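PDB 3T7V: 3-methylornithine synthase from Methanosarcina barkeri, which catalyses the radical-based isomerization of L-lysine to (3R)-3-methyl-D-ornithine, a step in pyrrolysine biosynthesis, using a [4Fe-4S] cluster and S-adenosylmethionine. Local coordinates for residues N164-Q170 / Y202-G207; I283-V287 / S326-L331; I65-C71 / N87-L91; L28-L34 / K260-V264. All coordinates share one frame; numbering follows the deposited sequence.

Contact 1: residues N164-Q170 / Y202-G207. With MD0 (5-amino-D-isoleucine), chain D; SAM (S-adenosylmethionine), chain C.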
# COMPACT_ATOMS: atom_id res chain seq x y z
N ASN A 164 10.75 -1.12 -10.37
CA ASN A 164 11.30 -0.06 -9.56
C ASN A 164 11.00 -0.18 -8.06
O ASN A 164 11.83 0.31 -7.27
CB ASN A 164 10.71 1.29 -10.01
CG ASN A 164 11.12 1.63 -11.41
OD1 ASN A 164 12.27 2.10 -11.63
ND2 ASN A 164 10.30 1.30 -12.33
N PHE A 165 9.84 -0.65 -7.64
CA PHE A 165 9.42 -0.73 -6.25
C PHE A 165 9.06 -2.17 -5.98
O PHE A 165 8.47 -2.87 -6.82
CB PHE A 165 8.15 0.17 -6.09
CG PHE A 165 8.31 1.36 -5.24
CD1 PHE A 165 8.27 1.19 -3.82
CD2 PHE A 165 8.41 2.62 -5.78
CE1 PHE A 165 8.36 2.30 -2.99
CE2 PHE A 165 8.51 3.75 -4.95
CZ PHE A 165 8.47 3.59 -3.57
N LEU A 166 9.40 -2.60 -4.80
CA LEU A 166 8.87 -3.88 -4.26
C LEU A 166 7.95 -3.56 -3.09
O LEU A 166 8.39 -2.91 -2.13
CB LEU A 166 10.01 -4.76 -3.75
CG LEU A 166 9.52 -6.04 -3.01
CD1 LEU A 166 8.82 -6.95 -3.99
CD2 LEU A 166 10.73 -6.69 -2.41
N ALA A 167 6.71 -3.99 -3.18
CA ALA A 167 5.79 -3.81 -2.03
C ALA A 167 5.62 -5.16 -1.36
O ALA A 167 5.11 -6.10 -1.98
CB ALA A 167 4.44 -3.26 -2.55
N LEU A 168 6.07 -5.26 -0.14
CA LEU A 168 6.03 -6.56 0.57
C LEU A 168 5.81 -6.23 2.04
O LEU A 168 6.76 -5.92 2.78
CB LEU A 168 7.42 -7.29 0.34
CG LEU A 168 7.40 -8.76 0.80
CD1 LEU A 168 6.54 -9.63 -0.14
CD2 LEU A 168 8.87 -9.28 0.88
N TYR A 169 4.53 -6.20 2.43
CA TYR A 169 4.23 -5.61 3.74
C TYR A 169 4.39 -6.63 4.84
O TYR A 169 4.08 -7.79 4.70
CB TYR A 169 2.74 -5.10 3.78
CG TYR A 169 2.38 -4.21 2.58
CD1 TYR A 169 3.35 -3.41 1.96
CD2 TYR A 169 1.12 -4.21 2.08
CE1 TYR A 169 3.03 -2.65 0.82
CE2 TYR A 169 0.78 -3.48 0.97
CZ TYR A 169 1.74 -2.72 0.33
OH TYR A 169 1.39 -1.99 -0.81
N GLN A 170 4.94 -6.15 5.96
CA GLN A 170 5.13 -7.06 7.11
C GLN A 170 3.82 -7.33 7.89
O GLN A 170 3.72 -8.35 8.60
CB GLN A 170 6.11 -6.45 8.09
CG GLN A 170 6.77 -7.52 8.99
CD GLN A 170 7.73 -8.44 8.27
OE1 GLN A 170 8.24 -8.12 7.22
NE2 GLN A 170 8.04 -9.58 8.90
N TYR A 202 16.03 -1.56 -5.86
CA TYR A 202 14.61 -1.23 -5.66
C TYR A 202 14.38 -0.21 -4.56
O TYR A 202 15.12 -0.15 -3.58
CB TYR A 202 13.86 -2.50 -5.17
CG TYR A 202 13.60 -3.58 -6.16
CD1 TYR A 202 12.34 -3.62 -6.81
CD2 TYR A 202 14.51 -4.62 -6.38
CE1 TYR A 202 12.01 -4.66 -7.63
CE2 TYR A 202 14.16 -5.67 -7.22
CZ TYR A 202 12.94 -5.67 -7.84
OH TYR A 202 12.63 -6.74 -8.62
N CYS A 203 13.30 0.56 -4.74
CA CYS A 203 12.68 1.22 -3.60
C CYS A 203 11.73 0.18 -2.94
O CYS A 203 11.25 -0.71 -3.67
CB CYS A 203 11.81 2.39 -4.11
SG CYS A 203 12.76 3.76 -4.64
N VAL A 204 11.47 0.28 -1.64
CA VAL A 204 10.64 -0.73 -0.96
C VAL A 204 9.50 -0.06 -0.24
O VAL A 204 9.64 1.09 0.28
CB VAL A 204 11.44 -1.67 -0.10
CG1 VAL A 204 12.53 -2.37 -0.94
CG2 VAL A 204 12.10 -0.98 1.03
N GLU A 205 8.34 -0.70 -0.26
CA GLU A 205 7.18 -0.26 0.55
C GLU A 205 6.94 -1.33 1.60
O GLU A 205 6.83 -2.55 1.27
CB GLU A 205 5.92 -0.16 -0.36
CG GLU A 205 4.71 0.41 0.44
CD GLU A 205 3.36 0.48 -0.31
OE1 GLU A 205 3.14 -0.19 -1.35
OE2 GLU A 205 2.43 1.19 0.25
N ASP A 206 6.79 -0.86 2.83
CA ASP A 206 6.35 -1.71 3.95
C ASP A 206 5.02 -1.22 4.40
O ASP A 206 4.58 -0.10 4.04
CB ASP A 206 7.39 -1.62 5.09
CG ASP A 206 7.34 -2.79 6.10
OD1 ASP A 206 6.48 -3.73 5.96
OD2 ASP A 206 8.27 -2.78 6.98
N GLY A 207 4.34 -2.07 5.17
CA GLY A 207 2.98 -1.73 5.56
C GLY A 207 2.56 -2.50 6.77
O GLY A 207 2.99 -3.63 6.98
C MD0 D . -3.80 -0.84 -2.49
N MD0 D . -5.38 -2.50 -3.29
O MD0 D . -2.88 -0.05 -2.80
CA MD0 D . -3.97 -2.10 -3.28
CB MD0 D . -3.09 -3.24 -2.69
CD MD0 D . -0.63 -4.03 -2.84
NE MD0 D . 0.73 -3.56 -3.07
CG MD0 D . -1.60 -2.85 -2.89
CG2 MD0 D . -3.36 -3.54 -1.20
OXT MD0 D . -4.58 -0.64 -1.55
N SAM C . 0.23 -11.80 -2.11
CA SAM C . 1.18 -10.80 -1.94
C SAM C . 1.48 -10.46 -0.54
O SAM C . 0.82 -10.98 0.38
OXT SAM C . 2.49 -9.70 -0.33
CB SAM C . 0.70 -9.56 -2.23
CG SAM C . -0.65 -9.13 -1.84
SD SAM C . -0.65 -7.56 -0.89
CE SAM C . -1.52 -6.48 -1.99
C5' SAM C . -1.91 -7.89 0.33
C4' SAM C . -1.76 -7.15 1.44
O4' SAM C . -3.19 -6.58 1.17
C3' SAM C . -1.55 -7.79 2.58
O3' SAM C . -0.18 -7.34 2.65
C2' SAM C . -2.39 -6.78 3.37
O2' SAM C . -1.61 -5.69 3.96
C1' SAM C . -3.54 -6.22 2.51
N9 SAM C . -4.81 -7.00 2.79
C8 SAM C . -5.14 -8.29 2.48
N7 SAM C . -6.34 -8.56 2.97
C5 SAM C . -6.80 -7.42 3.59
C6 SAM C . -7.96 -7.15 4.34
N6 SAM C . -8.91 -8.05 4.55
N1 SAM C . -8.14 -5.90 4.80
C2 SAM C . -7.19 -4.93 4.63
N3 SAM C . -6.01 -5.19 4.01
C4 SAM C . -5.84 -6.45 3.48
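Y169 OH donates to E205 OE1 at 2.6 Å, meeting the oxygen from above the carboxylate plane, and accepts a 2.8 Å bond from NE of the bound 5-amino-D-isoleucine. Ring and carboxylate planes stand 78° apart. On the ring, CD2 lies 3.4 Å from O3' of S-adenosylmethionine. E205 reaches this position fully extended, with CG anti to the backbone N (chi1 -176°), and its other oxygen, OE2, forms a salt bridge with R235, which itself binds the amino acid. The carboxylate thus links two residues that bind the amino acid, consistent with a second-shell role in positioning them.

A parallel ladder, from C203 N-N164 O to L168 N-E205 O, sets the register of the strands that lead to Y169 and E205. Past its end, D206 OD1 receives Q170 N (2.9 Å) and G207 N (2.8 Å), while OD2 is bonded to Y173 OH. At the other end C203 CB sits 3.4 Å from the F165 ring centroid, squarely over the face. These are neighbouring strands of the radical SAM barrel: strand 143-146 flanks 163-167, while L166 and Y202 pack outward on helix 187-200.

Contact 2: residues I283-V287 / S326-L331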
# COMPACT_ATOMS: atom_id res chain seq x y z
N ILE A 283 -13.19 6.81 -2.87
CA ILE A 283 -12.81 8.20 -3.06
C ILE A 283 -13.15 9.07 -1.84
O ILE A 283 -12.36 9.91 -1.44
CB ILE A 283 -13.31 8.71 -4.44
CG1 ILE A 283 -12.50 7.96 -5.53
CG2 ILE A 283 -12.99 10.20 -4.55
CD1 ILE A 283 -12.96 8.05 -6.98
N ASP A 284 -14.29 8.83 -1.19
CA ASP A 284 -14.55 9.64 0.02
C ASP A 284 -13.48 9.37 1.09
O ASP A 284 -12.99 10.28 1.81
CB ASP A 284 -15.93 9.30 0.63
CG ASP A 284 -17.11 9.65 -0.30
OD1 ASP A 284 -16.97 10.54 -1.20
OD2 ASP A 284 -18.22 9.08 -0.10
N GLY A 285 -13.10 8.09 1.20
CA GLY A 285 -12.07 7.71 2.17
C GLY A 285 -10.72 8.32 1.79
O GLY A 285 -9.88 8.64 2.65
N MET A 286 -10.48 8.46 0.49
CA MET A 286 -9.22 9.07 -0.02
C MET A 286 -9.09 10.50 0.52
O MET A 286 -7.96 10.93 0.90
CB MET A 286 -9.23 9.08 -1.56
CG MET A 286 -7.95 9.73 -2.17
SD MET A 286 -8.34 10.27 -3.87
CE MET A 286 -9.38 11.73 -3.57
N VAL A 287 -10.20 11.26 0.50
CA VAL A 287 -10.16 12.62 1.00
C VAL A 287 -9.69 12.64 2.47
O VAL A 287 -8.78 13.42 2.81
CB VAL A 287 -11.56 13.26 0.86
CG1 VAL A 287 -11.53 14.70 1.40
CG2 VAL A 287 -11.92 13.29 -0.63
N SER A 326 -11.99 10.24 -11.85
CA SER A 326 -12.79 10.61 -10.66
C SER A 326 -11.87 11.03 -9.53
O SER A 326 -12.21 11.92 -8.76
CB SER A 326 -13.70 9.51 -10.15
OG SER A 326 -14.48 9.06 -11.18
N VAL A 327 -10.75 10.31 -9.38
CA VAL A 327 -9.75 10.74 -8.40
C VAL A 327 -9.24 12.16 -8.65
O VAL A 327 -9.23 12.97 -7.71
CB VAL A 327 -8.54 9.77 -8.38
CG1 VAL A 327 -7.35 10.32 -7.55
CG2 VAL A 327 -8.92 8.41 -7.78
N VAL A 328 -8.89 12.49 -9.90
CA VAL A 328 -8.31 13.80 -10.17
C VAL A 328 -9.37 14.89 -9.96
O VAL A 328 -9.04 15.98 -9.47
CB VAL A 328 -7.68 13.82 -11.57
CG1 VAL A 328 -7.30 15.27 -11.94
CG2 VAL A 328 -6.45 12.93 -11.64
N ARG A 329 -10.61 14.59 -10.33
CA ARG A 329 -11.75 15.56 -10.11
C ARG A 329 -11.83 15.85 -8.63
O ARG A 329 -12.01 17.02 -8.24
CB ARG A 329 -13.06 14.94 -10.60
CG ARG A 329 -14.32 15.73 -10.23
CD ARG A 329 -15.62 15.16 -10.84
NE ARG A 329 -16.79 15.92 -10.37
CZ ARG A 329 -18.07 15.64 -10.69
NH1 ARG A 329 -19.04 16.41 -10.20
NH2 ARG A 329 -18.37 14.61 -11.47
N ARG A 330 -11.79 14.79 -7.78
CA ARG A 330 -11.93 15.02 -6.35
C ARG A 330 -10.68 15.79 -5.82
O ARG A 330 -10.83 16.65 -4.94
CB ARG A 330 -12.16 13.70 -5.59
CG ARG A 330 -12.44 13.89 -4.10
CD ARG A 330 -13.81 14.52 -3.83
NE ARG A 330 -14.81 13.67 -4.47
CZ ARG A 330 -15.54 12.74 -3.84
NH1 ARG A 330 -15.37 12.53 -2.53
NH2 ARG A 330 -16.42 12.01 -4.52
N LEU A 331 -9.48 15.46 -6.29
CA LEU A 331 -8.29 16.24 -5.82
C LEU A 331 -8.49 17.74 -6.15
O LEU A 331 -8.10 18.59 -5.33
CB LEU A 331 -7.03 15.80 -6.58
CG LEU A 331 -6.71 14.33 -6.24
CD1 LEU A 331 -5.48 14.00 -7.07
CD2 LEU A 331 -6.33 14.18 -4.78
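R330 drives its side chain into the hole formed by I283, D284, M286 and V287, a knob whose flat end is turned so that different partners meet its face and its edge. The guanidinium lies over I283, whose CG2 stands 3.7 Å from CZ and above the centre of the group. At the edge, NH1 points straight at D284 OD1, 2.9 Å away with an N-H...O angle of 179°, and the carboxylate plane is inclined 36° to the guanidinium. With CG anti to the backbone N, the arginine stem lies against V287, CG meeting CG2 at 3.6 Å and the side chains crossing at about a right angle; bends at chi2 and chi3 then turn the guanidinium over I283 and toward D284.

M286 passes R330 in the opposite direction; its SD touches V327 CG1 at 3.8 Å, and CE lies against R330 CG and, farther off, L331 CD2. I283 CD1 reaches S326 CB, 3.6 Å away. Helices 278-291 and 324-334 pack here outside the barrel, M286 and V327 both resting on V297 of strand 296-300. Beside this apolar layer, the straight bond in the guanidinium plane probably fixes the rotation of that group, while solvent around exposed D284 probably weakens the charge attraction.

Contact 3: residues I65-C71 / N87-L91. With SF4 (iron/sulfur cluster), chain B.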
# COMPACT_ATOMS: atom_id res chain seq x y z
N ILE A 65 -3.01 -3.15 -10.63
CA ILE A 65 -3.32 -4.27 -11.57
C ILE A 65 -3.10 -5.58 -10.88
O ILE A 65 -1.95 -6.07 -10.76
CB ILE A 65 -2.46 -4.20 -12.84
CG1 ILE A 65 -2.62 -2.81 -13.55
CG2 ILE A 65 -2.87 -5.34 -13.80
CD1 ILE A 65 -1.72 -2.73 -14.79
N TYR A 66 -4.21 -6.14 -10.41
CA TYR A 66 -4.17 -7.44 -9.70
C TYR A 66 -4.32 -8.48 -10.80
O TYR A 66 -5.41 -8.74 -11.31
CB TYR A 66 -5.36 -7.45 -8.73
CG TYR A 66 -5.30 -8.48 -7.62
CD1 TYR A 66 -4.32 -9.44 -7.50
CD2 TYR A 66 -6.32 -8.46 -6.67
CE1 TYR A 66 -4.27 -10.31 -6.43
CE2 TYR A 66 -6.30 -9.34 -5.60
CZ TYR A 66 -5.28 -10.26 -5.52
OH TYR A 66 -5.37 -11.12 -4.42
N PHE A 67 -3.16 -9.01 -11.26
CA PHE A 67 -3.13 -9.79 -12.52
C PHE A 67 -3.35 -11.30 -12.34
O PHE A 67 -3.59 -11.99 -13.29
CB PHE A 67 -1.82 -9.55 -13.33
CG PHE A 67 -0.56 -9.96 -12.65
CD1 PHE A 67 0.12 -9.04 -11.90
CD2 PHE A 67 -0.06 -11.25 -12.74
CE1 PHE A 67 1.28 -9.39 -11.24
CE2 PHE A 67 1.09 -11.66 -12.07
CZ PHE A 67 1.79 -10.69 -11.30
N SER A 68 -3.32 -11.74 -11.08
CA SER A 68 -3.68 -13.11 -10.75
C SER A 68 -4.14 -13.19 -9.33
O SER A 68 -3.43 -12.72 -8.42
CB SER A 68 -2.51 -14.08 -10.95
OG SER A 68 -2.98 -15.38 -10.52
N THR A 69 -5.34 -13.77 -9.12
CA THR A 69 -5.88 -13.89 -7.77
C THR A 69 -5.75 -15.27 -7.22
O THR A 69 -6.40 -15.61 -6.24
CB THR A 69 -7.30 -13.38 -7.65
OG1 THR A 69 -8.10 -14.19 -8.53
CG2 THR A 69 -7.42 -11.88 -8.11
N TYR A 70 -4.87 -16.08 -7.82
CA TYR A 70 -4.49 -17.34 -7.21
C TYR A 70 -3.41 -17.17 -6.16
O TYR A 70 -2.46 -16.46 -6.37
CB TYR A 70 -3.96 -18.30 -8.30
CG TYR A 70 -5.06 -18.79 -9.19
CD1 TYR A 70 -5.47 -18.05 -10.30
CD2 TYR A 70 -5.70 -19.97 -8.90
CE1 TYR A 70 -6.51 -18.48 -11.09
CE2 TYR A 70 -6.77 -20.40 -9.74
CZ TYR A 70 -7.12 -19.61 -10.82
OH TYR A 70 -8.17 -20.07 -11.62
N CYS A 71 -3.56 -17.87 -5.05
CA CYS A 71 -2.55 -17.82 -3.97
C CYS A 71 -2.39 -19.17 -3.32
O CYS A 71 -3.40 -19.81 -3.00
CB CYS A 71 -2.93 -16.80 -2.96
SG CYS A 71 -1.49 -16.47 -1.86
N ASN A 87 -14.07 -17.31 -6.56
CA ASN A 87 -13.80 -17.06 -7.99
C ASN A 87 -12.34 -16.58 -8.00
O ASN A 87 -11.94 -15.78 -7.13
CB ASN A 87 -14.73 -15.99 -8.54
CG ASN A 87 -14.40 -15.63 -9.95
OD1 ASN A 87 -13.97 -14.50 -10.27
ND2 ASN A 87 -14.32 -16.61 -10.71
N ARG A 88 -11.55 -17.06 -8.99
CA ARG A 88 -10.15 -16.65 -9.16
C ARG A 88 -9.88 -16.53 -10.64
O ARG A 88 -10.46 -17.23 -11.47
CB ARG A 88 -9.21 -17.71 -8.65
CG ARG A 88 -9.33 -17.73 -7.10
CD ARG A 88 -8.36 -18.64 -6.51
NE ARG A 88 -8.67 -18.99 -5.14
CZ ARG A 88 -8.07 -18.41 -4.09
NH1 ARG A 88 -7.16 -17.44 -4.19
NH2 ARG A 88 -8.38 -18.86 -2.87
N TYR A 89 -9.02 -15.56 -10.99
CA TYR A 89 -8.69 -15.34 -12.38
C TYR A 89 -7.20 -15.17 -12.56
O TYR A 89 -6.49 -14.82 -11.59
CB TYR A 89 -9.47 -14.11 -12.94
CG TYR A 89 -9.09 -12.76 -12.33
CD1 TYR A 89 -9.85 -12.16 -11.33
CD2 TYR A 89 -7.93 -12.07 -12.80
CE1 TYR A 89 -9.52 -10.93 -10.80
CE2 TYR A 89 -7.54 -10.82 -12.22
CZ TYR A 89 -8.37 -10.26 -11.27
OH TYR A 89 -7.98 -9.05 -10.74
N ARG A 90 -6.74 -15.30 -13.79
CA ARG A 90 -5.30 -15.11 -14.12
C ARG A 90 -5.31 -14.47 -15.49
O ARG A 90 -5.74 -15.09 -16.48
CB ARG A 90 -4.59 -16.45 -14.12
CG ARG A 90 -3.11 -16.33 -14.46
CD ARG A 90 -2.43 -17.70 -14.50
NE ARG A 90 -2.49 -18.42 -13.19
CZ ARG A 90 -3.15 -19.54 -12.91
NH1 ARG A 90 -4.04 -20.11 -13.81
NH2 ARG A 90 -2.98 -20.11 -11.76
N LEU A 91 -4.97 -13.19 -15.56
CA LEU A 91 -5.07 -12.44 -16.86
C LEU A 91 -4.15 -13.11 -17.87
O LEU A 91 -3.01 -13.52 -17.59
CB LEU A 91 -4.60 -11.01 -16.69
CG LEU A 91 -5.43 -10.18 -15.70
CD1 LEU A 91 -4.87 -8.77 -15.70
CD2 LEU A 91 -6.95 -10.19 -16.07
FE1 SF4 B . -0.94 -12.09 -0.29
FE2 SF4 B . -1.97 -14.67 -0.54
FE3 SF4 B . -3.59 -12.78 0.44
FE4 SF4 B . -1.59 -13.69 1.92
S1 SF4 B . -3.34 -14.93 1.20
S2 SF4 B . -2.14 -11.50 1.61
S3 SF4 B . 0.04 -14.09 0.44
S4 SF4 B . -2.77 -12.83 -1.64
O HOH W 1 -1.76 -13.18 -15.16
O HOH W 2 -10.77 -13.33 -8.07
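Backbone bonds tie F67 and T69 to the returning loop: L91 N gives a 2.9 Å bond to F67 O, and T69 N one of the same length to Y89 O, with S68 and R90 forming a single bridge between them. Side chains extend this pairing. T69 OG1 accepts Y89 N at 3.0 Å, and Y89 OH donates to Y66 O at 2.7 Å, tilted from that carbonyl's plane. R88 NH1 approaches T69 O within both the carbonyl and guanidinium planes; the same arginine also binds the carbonyls of Y80, N81 and N84, so one guanidinium ties T69 to the chain that follows the cluster cysteines. Two waters add bridges, one from F67 O to L91 O, the other from T69 OG1 to N87 O.

Segment 65-71 takes in the end of strand 58-68 of the barrel and runs on to C71, first cysteine of the CxxxCxxC motif of radical SAM enzymes, whose SG binds an iron of the [4Fe-4S] cluster at 2.3 Å; C75 and C78 supply the other cysteine ligands.

Aromatic contacts form a further group. Y70 is sandwiched: the R90 guanidinium makes a stacked cation-pi contact with one face, centres 4.2 Å apart and planes at 13°, and R88 CB makes a CH-pi contact, set toward the rim of the opposite face. A bend at chi3 (-61°) turns R90 onto the ring, and D118 takes its NE in a salt bridge. T69 CG2 makes another CH-pi contact over the face of Y89, 3.9 Å from the ring centroid.

Contact 4: residues L28-L34 / K260-V264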
# COMPACT_ATOMS: atom_id res chain seq x y z
N LEU A 28 4.27 8.85 20.73
CA LEU A 28 3.42 7.83 20.00
C LEU A 28 2.28 7.41 20.88
O LEU A 28 1.17 7.29 20.38
CB LEU A 28 4.26 6.63 19.54
CG LEU A 28 5.35 6.96 18.55
CD1 LEU A 28 6.12 5.68 18.17
CD2 LEU A 28 4.80 7.60 17.28
N ARG A 29 2.51 7.10 22.17
CA ARG A 29 1.40 6.72 23.02
C ARG A 29 0.34 7.77 23.09
O ARG A 29 -0.84 7.43 23.23
CB ARG A 29 1.85 6.35 24.46
CG ARG A 29 2.60 5.04 24.51
CD ARG A 29 3.12 4.82 25.94
NE ARG A 29 3.85 3.54 26.00
CZ ARG A 29 3.27 2.38 26.24
NH1 ARG A 29 1.93 2.28 26.40
NH2 ARG A 29 4.01 1.28 26.39
N THR A 30 0.77 9.05 23.22
CA THR A 30 -0.16 10.15 23.34
C THR A 30 -0.97 10.30 22.06
O THR A 30 -2.21 10.36 22.11
CB THR A 30 0.61 11.38 23.65
OG1 THR A 30 1.35 11.19 24.85
CG2 THR A 30 -0.35 12.64 23.76
N LEU A 31 -0.26 10.34 20.92
CA LEU A 31 -0.95 10.54 19.62
C LEU A 31 -1.90 9.39 19.30
O LEU A 31 -3.06 9.60 18.84
CB LEU A 31 0.09 10.77 18.49
CG LEU A 31 0.90 12.07 18.69
CD1 LEU A 31 1.89 12.19 17.54
CD2 LEU A 31 0.07 13.34 18.73
N LEU A 32 -1.43 8.18 19.60
CA LEU A 32 -2.25 7.01 19.32
C LEU A 32 -3.45 6.87 20.25
O LEU A 32 -4.38 6.12 19.97
CB LEU A 32 -1.40 5.74 19.27
CG LEU A 32 -0.41 5.68 18.08
CD1 LEU A 32 0.59 4.52 18.31
CD2 LEU A 32 -1.14 5.52 16.70
N SER A 33 -3.47 7.57 21.40
CA SER A 33 -4.64 7.41 22.29
C SER A 33 -5.62 8.59 22.09
O SER A 33 -6.59 8.69 22.83
CB SER A 33 -4.21 7.18 23.73
OG SER A 33 -3.45 8.26 24.12
N LEU A 34 -5.39 9.48 21.11
CA LEU A 34 -6.26 10.63 20.92
C LEU A 34 -7.66 10.15 20.51
O LEU A 34 -7.79 9.24 19.70
CB LEU A 34 -5.72 11.64 19.88
CG LEU A 34 -4.44 12.38 20.15
CD1 LEU A 34 -3.99 13.07 18.87
CD2 LEU A 34 -4.69 13.44 21.19
N LYS A 260 -5.51 8.17 12.11
CA LYS A 260 -4.55 8.52 13.16
C LYS A 260 -3.16 7.98 12.83
O LYS A 260 -2.15 8.64 13.00
CB LYS A 260 -5.07 7.91 14.51
CG LYS A 260 -4.37 8.34 15.76
CD LYS A 260 -5.38 8.35 16.98
CE LYS A 260 -6.13 7.07 17.01
NZ LYS A 260 -6.65 6.88 18.41
N ILE A 261 -3.10 6.74 12.34
CA ILE A 261 -1.80 6.17 12.12
C ILE A 261 -1.14 6.78 10.89
O ILE A 261 0.06 6.94 10.84
CB ILE A 261 -1.88 4.64 11.98
CG1 ILE A 261 -2.30 4.05 13.38
CG2 ILE A 261 -0.55 3.97 11.54
CD1 ILE A 261 -2.75 2.64 13.22
N ILE A 262 -1.94 7.14 9.86
CA ILE A 262 -1.38 7.91 8.69
C ILE A 262 -0.69 9.19 9.16
O ILE A 262 0.41 9.52 8.73
CB ILE A 262 -2.42 8.19 7.61
CG1 ILE A 262 -2.78 6.92 6.87
CG2 ILE A 262 -1.91 9.26 6.65
CD1 ILE A 262 -3.99 7.10 5.97
N SER A 263 -1.40 9.91 10.07
CA SER A 263 -0.78 11.16 10.56
C SER A 263 0.48 10.87 11.35
O SER A 263 1.47 11.56 11.18
CB SER A 263 -1.74 11.91 11.44
OG SER A 263 -2.91 12.27 10.72
N VAL A 264 0.47 9.82 12.18
CA VAL A 264 1.68 9.49 12.92
C VAL A 264 2.80 9.08 11.96
O VAL A 264 3.97 9.46 12.12
CB VAL A 264 1.36 8.35 13.93
CG1 VAL A 264 2.65 7.83 14.52
CG2 VAL A 264 0.49 8.94 15.06
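K260 sends its ammonium group to the end of helix 25-32, where NZ donates to L32 O and to L34 O, each at 2.9 Å. The two carbonyls are used differently: L34 O is approached in its carbonyl plane, whereas L32 O is met from well above its own. N255 O receives a further bond from the same nitrogen, so three backbone oxygens grip a buried cation. CG leaves anti to the backbone N (chi1 -170°), and bends at chi2 and chi3 then curl the chain along the helix terminus, with CD 3.2 Å from L31 O. The carbonyl-rich end of the helix would be expected to stabilise the positive charge.

The contact packs helix 25-32, an element of the N-terminal region, against helix 258-268 on the outer side of the radical SAM barrel. The short helical segments run roughly antiparallel at 145°, their axes 10.4 Å apart. Helix 37-55 also contributes, as L40 and L43 touch K260.

V264 directs both methyls at the partner helix. CG1 meets L28 CD2 at 3.5 Å, and CG2 lies 3.9 Å from L31 CB. L32 CD2 reaches across to I261 CG1 (3.8 Å) and V264 CG2, and the L32 and V264 side chains cross at about a right angle. L32 also touches I220 of helix 216-228, and I261 carries the apolar layer inward to V236 of strand 233-238.

How the contacts relate
The four contacts illustrate how a barrel enzyme distributes its work between an active centre and the layers around it. Contacts 1 and 3 both reach the same parallel sheet, with centres 20 Å apart: contact 1 touches the bound amino acid and S-adenosylmethionine, while contact 3 carries a cysteine ligand of the cluster. Contacts 2 and 4 join helices outside the sheet. In contact 2 the M286 side chain remains about 11 Å from the amino acid; in contact 4 that of I261 is about 12 Å from S-adenosylmethionine. Contacts 3 and 4 lie farthest apart, centres 35 Å from each other, on opposite sides of the chain's centre.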